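PDB 2P6C: aq_2013 protein from Aquifex aeolicus, which is of unknown function but belongs to the uncharacterised UPF0047 (YjbQ) family and forms an assembly of three subunits. Local coordinates for residues 27-32 / 132-137; 49-54 / 118-123; 65-70 / 93-98; 71-76 / 83-88. All blocks are in the same frame, centred on the assembly; numbering follows the deposited sequence.

Interaction 1: 27-32 / 132-137; sequences KAVEES and IKIIGE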
loop_
_atom_site.group_PDB
_atom_site.type_symbol
_atom_site.label_atom_id
_atom_site.label_comp_id
_atom_site.label_asym_id
_atom_site.label_seq_id
_atom_site.Cartn_x
_atom_site.Cartn_y
_atom_site.Cartn_z
ATOM N N LYS A 27 -12.207 -17.967 4.549
ATOM C CA LYS A 27 -12.848 -19.059 3.833
ATOM C C LYS A 27 -12.068 -19.391 2.588
ATOM O O LYS A 27 -11.907 -20.543 2.210
ATOM C CB LYS A 27 -14.246 -18.637 3.406
ATOM C CG LYS A 27 -15.089 -19.839 2.976
ATOM C CD LYS A 27 -16.449 -19.425 2.417
ATOM C CE LYS A 27 -17.258 -20.614 1.890
ATOM N NZ LYS A 27 -18.594 -20.167 1.503
ATOM N N ALA A 28 -11.577 -18.347 1.926
ATOM C CA ALA A 28 -10.816 -18.531 0.701
ATOM C C ALA A 28 -9.478 -19.196 1.004
ATOM O O ALA A 28 -9.029 -20.067 0.252
ATOM C CB ALA A 28 -10.599 -17.196 0.010
ATOM N N VAL A 29 -8.844 -18.789 2.105
ATOM C CA VAL A 29 -7.558 -19.378 2.479
ATOM C C VAL A 29 -7.713 -20.865 2.744
ATOM O O VAL A 29 -6.872 -21.678 2.384
ATOM C CB VAL A 29 -7.012 -18.693 3.744
ATOM C CG1 VAL A 29 -6.006 -19.609 4.440
ATOM C CG2 VAL A 29 -6.332 -17.388 3.377
ATOM N N GLU A 30 -8.819 -21.254 3.363
ATOM C CA GLU A 30 -9.065 -22.668 3.619
ATOM C C GLU A 30 -9.247 -23.484 2.327
ATOM O O GLU A 30 -8.652 -24.517 2.156
ATOM C CB GLU A 30 -10.275 -22.840 4.550
ATOM C CG GLU A 30 -10.589 -24.321 4.812
ATOM C CD GLU A 30 -11.481 -24.538 6.034
ATOM O OE1 GLU A 30 -11.988 -23.557 6.602
ATOM O OE2 GLU A 30 -11.660 -25.707 6.404
ATOM N N GLU A 31 -10.129 -22.953 1.427
ATOM C CA GLU A 31 -10.435 -23.534 0.108
ATOM C C GLU A 31 -9.156 -23.734 -0.771
ATOM O O GLU A 31 -9.132 -24.511 -1.716
ATOM C CB GLU A 31 -11.476 -22.629 -0.590
ATOM C CG GLU A 31 -12.858 -22.613 0.117
ATOM C CD GLU A 31 -13.825 -21.626 -0.539
ATOM O OE1 GLU A 31 -13.382 -20.815 -1.350
ATOM O OE2 GLU A 31 -15.015 -21.673 -0.237
ATOM N N SER A 32 -8.155 -22.895 -0.513
ATOM C CA SER A 32 -6.963 -22.856 -1.365
ATOM C C SER A 32 -6.028 -23.993 -0.979
ATOM O O SER A 32 -5.154 -24.382 -1.751
ATOM C CB SER A 32 -6.209 -21.536 -1.195
ATOM O OG SER A 32 -5.349 -21.593 -0.071
ATOM N N ILE A 132 -9.517 -11.848 -4.413
ATOM C CA ILE A 132 -8.630 -12.557 -3.497
ATOM C C ILE A 132 -7.736 -13.462 -4.321
ATOM O O ILE A 132 -8.187 -14.336 -5.014
ATOM C CB ILE A 132 -9.433 -13.446 -2.531
ATOM C CG1 ILE A 132 -10.356 -12.592 -1.666
ATOM C CG2 ILE A 132 -8.460 -14.187 -1.583
ATOM C CD1 ILE A 132 -11.395 -13.424 -0.913
ATOM N N LYS A 133 -6.434 -13.190 -4.258
ATOM C CA LYS A 133 -5.524 -14.020 -5.012
ATOM C C LYS A 133 -4.470 -14.594 -4.083
ATOM O O LYS A 133 -3.735 -13.876 -3.417
ATOM C CB LYS A 133 -4.860 -13.151 -6.079
ATOM C CG LYS A 133 -4.074 -13.983 -7.093
ATOM C CD LYS A 133 -4.989 -14.834 -7.972
ATOM C CE LYS A 133 -4.350 -15.167 -9.328
ATOM N NZ LYS A 133 -5.389 -15.538 -10.285
ATOM N N ILE A 134 -4.487 -15.944 -4.024
ATOM C CA ILE A 134 -3.572 -16.675 -3.145
ATOM C C ILE A 134 -2.585 -17.518 -3.934
ATOM O O ILE A 134 -2.929 -18.168 -4.913
ATOM C CB ILE A 134 -4.414 -17.609 -2.261
ATOM C CG1 ILE A 134 -5.285 -16.744 -1.329
ATOM C CG2 ILE A 134 -3.453 -18.456 -1.395
ATOM C CD1 ILE A 134 -6.343 -17.462 -0.472
ATOM N N ILE A 135 -1.310 -17.489 -3.515
ATOM C CA ILE A 135 -0.223 -18.326 -4.129
ATOM C C ILE A 135 0.617 -18.849 -2.978
ATOM O O ILE A 135 0.780 -18.203 -1.951
ATOM C CB ILE A 135 0.639 -17.641 -5.220
ATOM C CG1 ILE A 135 1.432 -16.425 -4.644
ATOM C CG2 ILE A 135 -0.206 -17.114 -6.417
ATOM C CD1 ILE A 135 2.571 -15.825 -5.526
ATOM N N GLY A 136 1.217 -20.014 -3.173
ATOM C CA GLY A 136 2.103 -20.579 -2.176
ATOM C C GLY A 136 1.967 -22.083 -2.264
ATOM O O GLY A 136 1.576 -22.629 -3.307
ATOM N N GLU A 137 2.276 -22.775 -1.171
ATOM C CA GLU A 137 2.294 -24.225 -0.999
ATOM C C GLU A 137 1.538 -24.651 0.262
ATOM O O GLU A 137 1.773 -24.158 1.359
ATOM C CB GLU A 137 3.756 -24.681 -0.919
ATOM C CG GLU A 137 3.979 -26.059 -1.555
ATOM C CD GLU A 137 4.988 -25.943 -2.681
ATOM O OE1 GLU A 137 6.183 -25.948 -2.398
ATOM O OE2 GLU A 137 4.576 -25.847 -3.828
ATOM O OXT GLU A 137 0.661 -25.505 0.236
#

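Interaction 2: 49-54 / 118-123; sequences SVIIQD and FYAEFD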
loop_
_atom_site.group_PDB
_atom_site.type_symbol
_atom_site.label_atom_id
_atom_site.label_comp_id
_atom_site.label_asym_id
_atom_site.label_seq_id
_atom_site.Cartn_x
_atom_site.Cartn_y
_atom_site.Cartn_z
ATOM N N SER A 49 -11.896 0.587 -1.403
ATOM C CA SER A 49 -10.613 -0.039 -1.028
ATOM C C SER A 49 -10.803 -1.188 -0.018
ATOM O O SER A 49 -11.785 -1.230 0.722
ATOM C CB SER A 49 -9.699 1.037 -0.393
ATOM O OG SER A 49 -9.370 2.063 -1.342
ATOM N N VAL A 50 -9.862 -2.200 -0.089
ATOM C CA VAL A 50 -9.617 -3.136 1.022
ATOM C C VAL A 50 -8.529 -2.570 1.891
ATOM O O VAL A 50 -7.433 -2.221 1.462
ATOM C CB VAL A 50 -9.178 -4.518 0.513
ATOM C CG1 VAL A 50 -8.911 -5.460 1.711
ATOM C CG2 VAL A 50 -10.255 -5.138 -0.352
ATOM N N ILE A 51 -8.943 -2.413 3.167
ATOM C CA ILE A 51 -8.118 -1.808 4.249
ATOM C C ILE A 51 -8.123 -2.791 5.418
ATOM O O ILE A 51 -9.020 -3.611 5.571
ATOM C CB ILE A 51 -8.543 -0.319 4.687
ATOM C CG1 ILE A 51 -9.939 -0.347 5.314
ATOM C CG2 ILE A 51 -8.611 0.591 3.447
ATOM C CD1 ILE A 51 -10.289 0.959 6.029
ATOM N N ILE A 52 -7.131 -2.615 6.279
ATOM C CA ILE A 52 -7.055 -3.301 7.553
ATOM C C ILE A 52 -7.129 -2.274 8.643
ATOM O O ILE A 52 -6.327 -1.352 8.720
ATOM C CB ILE A 52 -5.723 -4.060 7.674
ATOM C CG1 ILE A 52 -5.772 -5.330 6.818
ATOM C CG2 ILE A 52 -5.497 -4.492 9.134
ATOM C CD1 ILE A 52 -4.415 -6.028 6.723
ATOM N N GLN A 53 -8.203 -2.372 9.426
ATOM C CA GLN A 53 -8.467 -1.549 10.589
ATOM C C GLN A 53 -8.737 -2.460 11.757
ATOM O O GLN A 53 -8.581 -3.647 11.665
ATOM C CB GLN A 53 -9.732 -0.775 10.353
ATOM C CG GLN A 53 -9.513 0.257 9.279
ATOM C CD GLN A 53 -8.606 1.343 9.802
ATOM O OE1 GLN A 53 -9.029 2.350 10.349
ATOM N NE2 GLN A 53 -7.303 1.154 9.513
ATOM N N ASP A 54 -9.126 -1.883 12.891
ATOM C CA ASP A 54 -9.680 -2.809 13.867
ATOM C C ASP A 54 -11.186 -2.599 14.029
ATOM O O ASP A 54 -11.806 -1.853 13.298
ATOM C CB ASP A 54 -8.887 -2.751 15.219
ATOM C CG ASP A 54 -9.116 -1.463 16.012
ATOM O OD1 ASP A 54 -10.188 -0.875 15.885
ATOM O OD2 ASP A 54 -8.226 -1.079 16.780
ATOM N N PHE A 118 -11.408 -5.047 6.027
ATOM C CA PHE A 118 -12.686 -4.458 5.649
ATOM C C PHE A 118 -12.714 -4.071 4.190
ATOM O O PHE A 118 -11.677 -3.798 3.588
ATOM C CB PHE A 118 -12.975 -3.171 6.429
ATOM C CG PHE A 118 -13.236 -3.371 7.884
ATOM C CD1 PHE A 118 -12.186 -3.448 8.788
ATOM C CD2 PHE A 118 -14.546 -3.419 8.366
ATOM C CE1 PHE A 118 -12.432 -3.563 10.155
ATOM C CE2 PHE A 118 -14.803 -3.535 9.720
ATOM C CZ PHE A 118 -13.744 -3.606 10.625
ATOM N N TYR A 119 -13.915 -4.059 3.628
ATOM C CA TYR A 119 -14.129 -3.537 2.293
ATOM C C TYR A 119 -14.705 -2.188 2.568
ATOM O O TYR A 119 -15.777 -2.080 3.148
ATOM C CB TYR A 119 -15.177 -4.371 1.514
ATOM C CG TYR A 119 -15.555 -3.707 0.200
ATOM C CD1 TYR A 119 -14.583 -3.482 -0.785
ATOM C CD2 TYR A 119 -16.872 -3.308 -0.062
ATOM C CE1 TYR A 119 -14.921 -2.871 -1.993
ATOM C CE2 TYR A 119 -17.209 -2.694 -1.270
ATOM C CZ TYR A 119 -16.232 -2.471 -2.229
ATOM O OH TYR A 119 -16.546 -1.821 -3.412
ATOM N N ALA A 120 -13.930 -1.163 2.255
ATOM C CA ALA A 120 -14.397 0.175 2.534
ATOM C C ALA A 120 -14.988 0.815 1.265
ATOM O O ALA A 120 -14.285 1.199 0.332
ATOM C CB ALA A 120 -13.213 0.962 3.103
ATOM N N GLU A 121 -16.330 0.848 1.223
ATOM C CA GLU A 121 -17.071 1.363 0.094
ATOM C C GLU A 121 -17.149 2.913 0.184
ATOM O O GLU A 121 -17.565 3.484 1.183
ATOM C CB GLU A 121 -18.459 0.633 0.044
ATOM C CG GLU A 121 -19.343 1.154 -1.090
ATOM C CD GLU A 121 -18.678 0.862 -2.416
ATOM O OE1 GLU A 121 -18.817 -0.248 -2.911
ATOM O OE2 GLU A 121 -18.016 1.754 -2.945
ATOM N N PHE A 122 -16.759 3.625 -0.873
ATOM C CA PHE A 122 -16.821 5.086 -0.869
ATOM C C PHE A 122 -17.841 5.666 -1.857
ATOM O O PHE A 122 -18.122 6.869 -1.830
ATOM C CB PHE A 122 -15.432 5.668 -1.153
ATOM C CG PHE A 122 -14.366 5.162 -0.221
ATOM C CD1 PHE A 122 -14.576 5.159 1.154
ATOM C CD2 PHE A 122 -13.160 4.680 -0.715
ATOM C CE1 PHE A 122 -13.603 4.682 2.027
ATOM C CE2 PHE A 122 -12.173 4.196 0.153
ATOM C CZ PHE A 122 -12.398 4.197 1.526
ATOM N N ASP A 123 -18.386 4.806 -2.718
ATOM C CA ASP A 123 -19.418 5.108 -3.721
ATOM C C ASP A 123 -20.181 3.883 -4.146
ATOM O O ASP A 123 -20.194 3.420 -5.272
ATOM C CB ASP A 123 -18.730 5.722 -4.943
ATOM C CG ASP A 123 -19.762 6.269 -5.929
ATOM O OD1 ASP A 123 -20.878 6.573 -5.500
ATOM O OD2 ASP A 123 -19.426 6.424 -7.101
#

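Interaction 3: 65-70 / 93-98; sequences EWLEKL and NLLTHL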
loop_
_atom_site.group_PDB
_atom_site.type_symbol
_atom_site.label_atom_id
_atom_site.label_comp_id
_atom_site.label_asym_id
_atom_site.label_seq_id
_atom_site.Cartn_x
_atom_site.Cartn_y
_atom_site.Cartn_z
ATOM N N GLU A 65 -14.710 10.602 9.497
ATOM C CA GLU A 65 -14.544 12.036 9.702
ATOM C C GLU A 65 -13.182 12.524 9.131
ATOM O O GLU A 65 -13.088 13.549 8.470
ATOM C CB GLU A 65 -14.731 12.343 11.222
ATOM C CG GLU A 65 -16.154 11.987 11.750
ATOM C CD GLU A 65 -16.357 12.314 13.245
ATOM O OE1 GLU A 65 -15.375 12.353 13.974
ATOM O OE2 GLU A 65 -17.499 12.534 13.646
ATOM N N TRP A 66 -12.068 11.742 9.354
ATOM C CA TRP A 66 -10.725 12.067 8.832
ATOM C C TRP A 66 -10.680 12.017 7.295
ATOM O O TRP A 66 -10.156 12.897 6.619
ATOM C CB TRP A 66 -9.745 11.037 9.401
ATOM C CG TRP A 66 -8.344 11.248 8.953
ATOM C CD1 TRP A 66 -7.481 12.277 9.363
ATOM C CD2 TRP A 66 -7.553 10.353 8.132
ATOM N NE1 TRP A 66 -6.222 12.131 8.878
ATOM C CE2 TRP A 66 -6.240 10.903 8.079
ATOM C CE3 TRP A 66 -7.826 9.187 7.451
ATOM C CZ2 TRP A 66 -5.249 10.270 7.355
ATOM C CZ3 TRP A 66 -6.829 8.554 6.727
ATOM C CH2 TRP A 66 -5.534 9.104 6.678
ATOM N N LEU A 67 -11.260 10.924 6.744
ATOM C CA LEU A 67 -11.422 10.832 5.285
ATOM C C LEU A 67 -12.158 12.065 4.687
ATOM O O LEU A 67 -11.730 12.663 3.708
ATOM C CB LEU A 67 -12.175 9.524 4.962
ATOM C CG LEU A 67 -11.335 8.241 5.168
ATOM C CD1 LEU A 67 -12.068 6.981 4.705
ATOM C CD2 LEU A 67 -10.011 8.271 4.404
ATOM N N GLU A 68 -13.287 12.422 5.278
ATOM C CA GLU A 68 -14.058 13.537 4.746
ATOM C C GLU A 68 -13.226 14.821 4.868
ATOM O O GLU A 68 -13.262 15.701 3.996
ATOM C CB GLU A 68 -15.358 13.666 5.522
ATOM C CG GLU A 68 -16.446 14.370 4.741
ATOM C CD GLU A 68 -16.665 13.775 3.359
ATOM O OE1 GLU A 68 -16.225 12.630 3.103
ATOM O OE2 GLU A 68 -17.302 14.454 2.525
ATOM N N LYS A 69 -12.485 14.905 5.971
ATOM C CA LYS A 69 -11.630 16.052 6.237
ATOM C C LYS A 69 -10.487 16.151 5.220
ATOM O O LYS A 69 -10.164 17.217 4.712
ATOM C CB LYS A 69 -11.065 15.895 7.647
ATOM C CG LYS A 69 -9.681 16.523 7.782
ATOM C CD LYS A 69 -9.764 18.037 7.970
ATOM C CE LYS A 69 -9.138 18.497 9.287
ATOM N NZ LYS A 69 -9.203 19.951 9.369
ATOM N N LEU A 70 -9.830 14.989 4.929
ATOM C CA LEU A 70 -8.670 14.982 4.001
ATOM C C LEU A 70 -9.106 14.896 2.534
ATOM O O LEU A 70 -8.498 15.474 1.644
ATOM C CB LEU A 70 -7.692 13.796 4.278
ATOM C CG LEU A 70 -6.985 13.804 5.647
ATOM C CD1 LEU A 70 -5.844 12.776 5.752
ATOM C CD2 LEU A 70 -6.375 15.150 6.039
ATOM N N ASN A 93 -9.760 6.528 -2.123
ATOM C CA ASN A 93 -9.150 5.273 -2.578
ATOM C C ASN A 93 -7.625 5.432 -2.623
ATOM O O ASN A 93 -6.847 4.569 -2.246
ATOM C CB ASN A 93 -9.710 4.944 -3.972
ATOM C CG ASN A 93 -8.867 3.914 -4.684
ATOM O OD1 ASN A 93 -7.988 4.233 -5.481
ATOM N ND2 ASN A 93 -9.147 2.636 -4.376
ATOM N N LEU A 94 -7.236 6.616 -3.095
ATOM C CA LEU A 94 -5.811 6.919 -3.124
ATOM C C LEU A 94 -5.239 6.915 -1.706
ATOM O O LEU A 94 -4.216 6.306 -1.422
ATOM C CB LEU A 94 -5.615 8.300 -3.771
ATOM C CG LEU A 94 -4.759 8.267 -5.051
ATOM C CD1 LEU A 94 -4.143 9.628 -5.381
ATOM C CD2 LEU A 94 -3.596 7.278 -4.962
ATOM N N LEU A 95 -5.914 7.646 -0.827
ATOM C CA LEU A 95 -5.587 7.849 0.592
ATOM C C LEU A 95 -5.366 6.532 1.370
ATOM O O LEU A 95 -4.368 6.340 2.053
ATOM C CB LEU A 95 -6.723 8.649 1.232
ATOM C CG LEU A 95 -6.224 9.904 1.954
ATOM C CD1 LEU A 95 -7.161 10.344 3.079
ATOM C CD2 LEU A 95 -4.851 9.713 2.596
ATOM N N THR A 96 -6.400 5.699 1.306
ATOM C CA THR A 96 -6.438 4.445 2.052
ATOM C C THR A 96 -5.706 3.302 1.374
ATOM O O THR A 96 -5.405 2.298 2.010
ATOM C CB THR A 96 -7.896 3.960 2.285
ATOM O OG1 THR A 96 -8.579 3.866 1.028
ATOM C CG2 THR A 96 -8.645 4.903 3.198
ATOM N N HIS A 97 -5.425 3.455 0.088
ATOM C CA HIS A 97 -4.779 2.417 -0.718
ATOM C C HIS A 97 -5.776 1.301 -1.014
ATOM O O HIS A 97 -6.419 0.767 -0.110
ATOM C CB HIS A 97 -3.559 1.814 -0.029
ATOM C CG HIS A 97 -2.618 1.143 -0.984
ATOM N ND1 HIS A 97 -2.172 1.762 -2.133
ATOM C CD2 HIS A 97 -2.037 -0.081 -0.967
ATOM C CE1 HIS A 97 -1.357 0.950 -2.782
ATOM N NE2 HIS A 97 -1.259 -0.176 -2.096
ATOM N N LEU A 98 -5.872 0.926 -2.282
ATOM C CA LEU A 98 -6.864 -0.070 -2.768
ATOM C C LEU A 98 -6.705 -1.510 -2.199
ATOM O O LEU A 98 -7.627 -2.316 -2.210
ATOM C CB LEU A 98 -6.809 -0.106 -4.297
ATOM C CG LEU A 98 -5.771 -1.099 -4.836
ATOM C CD1 LEU A 98 -6.010 -1.444 -6.307
ATOM C CD2 LEU A 98 -4.342 -0.563 -4.750
#

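Interaction 4: 71-76 / 83-88; sequences APYRPD and GEDNGD. With PO4 (phosphate ion), chain E.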
loop_
_atom_site.group_PDB
_atom_site.type_symbol
_atom_site.label_atom_id
_atom_site.label_comp_id
_atom_site.label_asym_id
_atom_site.label_seq_id
_atom_site.Cartn_x
_atom_site.Cartn_y
_atom_site.Cartn_z
ATOM N N ALA A 71 -10.237 14.192 2.270
ATOM C CA ALA A 71 -10.717 14.045 0.903
ATOM C C ALA A 71 -12.229 14.262 0.813
ATOM O O ALA A 71 -13.014 13.369 0.552
ATOM C CB ALA A 71 -10.353 12.651 0.404
ATOM N N PRO A 72 -12.608 15.517 1.042
ATOM C CA PRO A 72 -13.996 15.939 1.221
ATOM C C PRO A 72 -14.815 15.844 -0.061
ATOM O O PRO A 72 -14.345 16.119 -1.168
ATOM C CB PRO A 72 -13.975 17.393 1.681
ATOM C CG PRO A 72 -12.775 17.913 0.899
ATOM C CD PRO A 72 -11.747 16.693 1.008
ATOM N N TYR A 73 -16.090 15.418 0.084
ATOM C CA TYR A 73 -16.958 15.638 -1.048
ATOM C C TYR A 73 -16.861 17.099 -1.423
ATOM O O TYR A 73 -16.715 17.986 -0.643
ATOM C CB TYR A 73 -18.420 15.362 -0.682
ATOM C CG TYR A 73 -19.310 15.931 -1.744
ATOM C CD1 TYR A 73 -19.612 15.177 -2.877
ATOM C CD2 TYR A 73 -19.864 17.208 -1.603
ATOM C CE1 TYR A 73 -20.470 15.683 -3.846
ATOM C CE2 TYR A 73 -20.714 17.716 -2.577
ATOM C CZ TYR A 73 -21.010 16.960 -3.697
ATOM O OH TYR A 73 -21.838 17.467 -4.680
ATOM N N ARG A 74 -16.919 17.292 -2.762
ATOM C CA ARG A 74 -16.848 18.627 -3.286
ATOM C C ARG A 74 -17.659 18.659 -4.543
ATOM O O ARG A 74 -17.562 17.775 -5.384
ATOM C CB ARG A 74 -15.388 18.950 -3.619
ATOM C CG ARG A 74 -14.596 19.456 -2.416
ATOM C CD ARG A 74 -13.616 20.573 -2.797
ATOM N NE ARG A 74 -14.343 21.667 -3.441
ATOM C CZ ARG A 74 -14.214 22.892 -2.908
ATOM N NH1 ARG A 74 -13.400 23.090 -1.885
ATOM N NH2 ARG A 74 -15.014 23.880 -3.329
ATOM N N PRO A 75 -18.372 19.703 -4.819
ATOM C CA PRO A 75 -19.160 19.854 -6.024
ATOM C C PRO A 75 -18.376 20.312 -7.302
ATOM O O PRO A 75 -18.759 20.118 -8.438
ATOM C CB PRO A 75 -20.223 20.900 -5.719
ATOM C CG PRO A 75 -19.557 21.866 -4.755
ATOM C CD PRO A 75 -18.653 20.840 -3.921
ATOM N N ASP A 76 -17.205 20.921 -6.990
ATOM C CA ASP A 76 -16.374 21.545 -8.020
ATOM C C ASP A 76 -15.132 20.707 -8.494
ATOM O O ASP A 76 -14.231 21.193 -9.117
ATOM C CB ASP A 76 -15.933 22.978 -7.555
ATOM C CG ASP A 76 -15.306 22.982 -6.152
ATOM O OD1 ASP A 76 -15.123 21.891 -5.611
ATOM O OD2 ASP A 76 -14.987 24.067 -5.632
ATOM N N GLY A 83 -20.143 14.882 -15.170
ATOM C CA GLY A 83 -21.427 14.748 -14.468
ATOM C C GLY A 83 -21.354 13.788 -13.269
ATOM O O GLY A 83 -22.328 13.547 -12.558
ATOM N N GLU A 84 -20.166 13.192 -13.074
ATOM C CA GLU A 84 -19.960 12.284 -11.921
ATOM C C GLU A 84 -19.426 13.129 -10.806
ATOM O O GLU A 84 -18.471 13.878 -10.963
ATOM C CB GLU A 84 -18.984 11.053 -12.162
ATOM C CG GLU A 84 -19.253 10.327 -13.479
ATOM C CD GLU A 84 -19.393 8.852 -13.192
ATOM O OE1 GLU A 84 -18.391 8.215 -12.911
ATOM O OE2 GLU A 84 -20.528 8.370 -13.161
ATOM N N ASP A 85 -20.018 13.037 -9.626
ATOM C CA ASP A 85 -19.425 13.824 -8.561
ATOM C C ASP A 85 -19.031 12.949 -7.381
ATOM O O ASP A 85 -19.340 13.237 -6.232
ATOM C CB ASP A 85 -20.429 14.894 -8.121
ATOM C CG ASP A 85 -21.696 14.253 -7.555
ATOM O OD1 ASP A 85 -21.776 13.022 -7.531
ATOM O OD2 ASP A 85 -22.580 14.993 -7.131
ATOM N N ASN A 86 -18.297 11.898 -7.734
ATOM C CA ASN A 86 -17.760 10.978 -6.756
ATOM C C ASN A 86 -16.256 11.160 -6.649
ATOM O O ASN A 86 -15.534 10.303 -6.155
ATOM C CB ASN A 86 -18.100 9.544 -7.185
ATOM C CG ASN A 86 -17.349 9.181 -8.444
ATOM O OD1 ASN A 86 -16.755 10.022 -9.111
ATOM N ND2 ASN A 86 -17.395 7.879 -8.775
ATOM N N GLY A 87 -15.792 12.314 -7.121
ATOM C CA GLY A 87 -14.374 12.624 -7.060
ATOM C C GLY A 87 -13.762 12.313 -5.704
ATOM O O GLY A 87 -12.682 11.728 -5.630
ATOM N N ASP A 88 -14.446 12.689 -4.626
ATOM C CA ASP A 88 -13.914 12.431 -3.290
ATOM C C ASP A 88 -13.683 10.941 -3.034
ATOM O O ASP A 88 -12.785 10.569 -2.277
ATOM C CB ASP A 88 -14.835 13.005 -2.201
ATOM C CG ASP A 88 -16.131 12.213 -2.037
ATOM O OD1 ASP A 88 -17.056 12.404 -2.849
ATOM O OD2 ASP A 88 -16.224 11.400 -1.088
HETATM P P PO4 E . -16.518 6.423 -11.762
HETATM O O1 PO4 E . -15.723 5.373 -12.309
HETATM O O2 PO4 E . -15.892 7.633 -11.358
HETATM O O3 PO4 E . -17.268 5.863 -10.525
HETATM O O4 PO4 E . -17.587 6.807 -12.662
HETATM O O HOH W 1 -16.881 14.543 -4.526
#

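Interaction 1: 27-32 / 132-137
Ile134 lies over Val29, Ala28 and Ser32 where helix 22-32 packs on one face of the four-stranded antiparallel sheet, a helix-on-sheet layer with the touching residues all buried. The short helical and strand segments approach to 9.5 Å between axes, with their directions 39° apart. From CB outward the Ile134 side chain forks: CG1 takes the place beside the backbone N (chi1 -66°) and CG2 lies anti to that N, which sends CG2 to Ser32 and CG1 toward Ala28 and Val29. CG2 meets Ser32 OG at 3.9 Å. CG1 carries the chain on, extended at chi2, to CD1, the atom that touches most. CD1 rests 3.7 Å from Val29 CA and 3.8 Å from Ala28 O, and it also meets Val29 CG2 at 3.8 Å, the two side chains running almost perpendicular. Two residues earlier on the strand, Ile132 straddles the small Ala28 methyl: its CG2 and CD1 both stand 4.0 Å from Ala28 CB. Tyr4 of strand 2-10 and Ile104 of strand 99-104 also pack on Ile134. Ser32, the polar residue among those that touch, is held locally: OG bonds to Val34 N and donates to Val29 O at 2.9 Å, from 29° outside the carbonyl plane.

Interaction 2: 49-54 / 118-123
Ser49 O takes the amide of Ala120 in the shortest bond of the pairing, N to O 2.6 Å and nearly along the C=O axis. This is antiparallel sheet: strand 48-53 is paired with strand 116-121, the central strand of a three-stranded sheet within the chain. Ser49 and Ala120 form one hydrogen-bonded pair, answered by Ser49 N to Ala120 O; Ile51 and Phe118 form the next, with Phe118 N to Ile51 O at 2.8 Å and almost straight at 178°. Between them Val50 and Tyr119 make a non-hydrogen-bonded pair, and Val50 CA sends a CH...O contact to Phe118 O. Val50 and Tyr119 share the face turned to strand 128-136. On the other face Ile51 CD1 lies 4.1 Å from Ala120 CB. Phe118, its CG beside the backbone N (chi1 -69°), swings its ring toward the strand end, where CE1 meets Gln53 CB at 3.9 Å and Asp54 O at 3.6 Å. Cutting the ring back to an alanine here would probably open a gap against Gln53 CB and leave His60, which meets the ring nearly perpendicularly, without its aromatic partner. Past the strand, the Phe122 ring folds back under its own chain, with Ala120 O 3.6 Å above the ring plane over its centre. Ser49 OG is hydrogen-bonded to Thr96 OG1, and at the Phe122 ring edge CE2 lies 3.8 Å from that same Ser49 OG.

Interaction 3: 65-70 / 93-98
Two helices, 57-70 and 87-96, pack through a small apolar patch in which Leu95 is the projecting side chain, received by Trp66, Leu67 and Leu70. Its CD1 does nearly all the touching: it comes within 3.7 Å of Leu70 CB and 3.8 Å of Leu67 CD2, and lies over one face of the Trp66 ring, 4.1 Å from CZ3. Leu67 and Leu95 lie alongside, pointing opposite ways, while Leu70 meets Leu95 nearly perpendicularly. With CG anti to the backbone N (chi1 -180°), Trp66 extends its six-membered ring toward Leu95, and Leu70 CG covers the same ring face, 3.7 Å above the plane. Leu67 CD2 also reaches Thr96 CG2 at 3.8 Å, so that threonine offers its methyl to the neighbouring helix, while its hydroxyl is hydrogen-bonded to Lys92 O and Ser49 OG. The patch does not end at the chain boundary: Trp66 NE1 bonds to Leu70 O of the third subunit, and Trp66 packs on Leu95 of that same subunit. Within the chain, Phe122, from the loop after strand 116-121, touches Leu67 and Thr96, joining the helix pair to the sheet that holds strand 48-53.

Interaction 4: 71-76 / 83-88
Asp88 packs tightly against the backbone of the 71-76 loop, whereas Tyr73 and Asp85 meet loosely on the exposed side. Asp88 CB stands 3.3 Å from both Ala71 O and Pro72 O. Its CG sits between the backbone N and the carbonyl carbon (chi1 72°), which turns OD1 to a water at 2.7 Å. That water also accepts from Arg74 N and from Asp88 N, bridging loop and helix start; OD2 goes to Lys92 and Arg16. With an alanine here, the bridging water would probably lose a close partner, and the two basic side chains a carboxylate they share. On the solvent side Asp85 OD2 lies in the plane of the Tyr73 ring at its edge, 3.6 Å from OH. Asn86 ND2 donates to a phosphate ion, probably from the crystallisation liquor, whose exact position is doubtful because it sits too close to Glu84. The whole is a loop between two helices folded back on the N-terminal turn of helix 87-96, near a modelled phosphate that His79 and His90 also contact, possibly marking a pocket.

In the fold
From the N terminus, helix 22-32 is the first element used: interaction 1 pairs it with the last strand, 128-136, closing a loop of nearly a hundred residues. The other three contacts fall within that span, one inside the next, and none cross. Interaction 2 joins strands 48-53 and 116-121; interaction 3 brings together helices 57-70 and 87-96; interaction 4 closes the short connection between those helices. Interactions 2 to 4 are also linked directly, through Val50 N and Leu98 O, Glu68 OE2 and Tyr73 N, and Asp123 OD2 and Asn86 ND2. Interaction 1 stands apart, about 37 Å centre to centre from interaction 4, at the other end of the chain's fold.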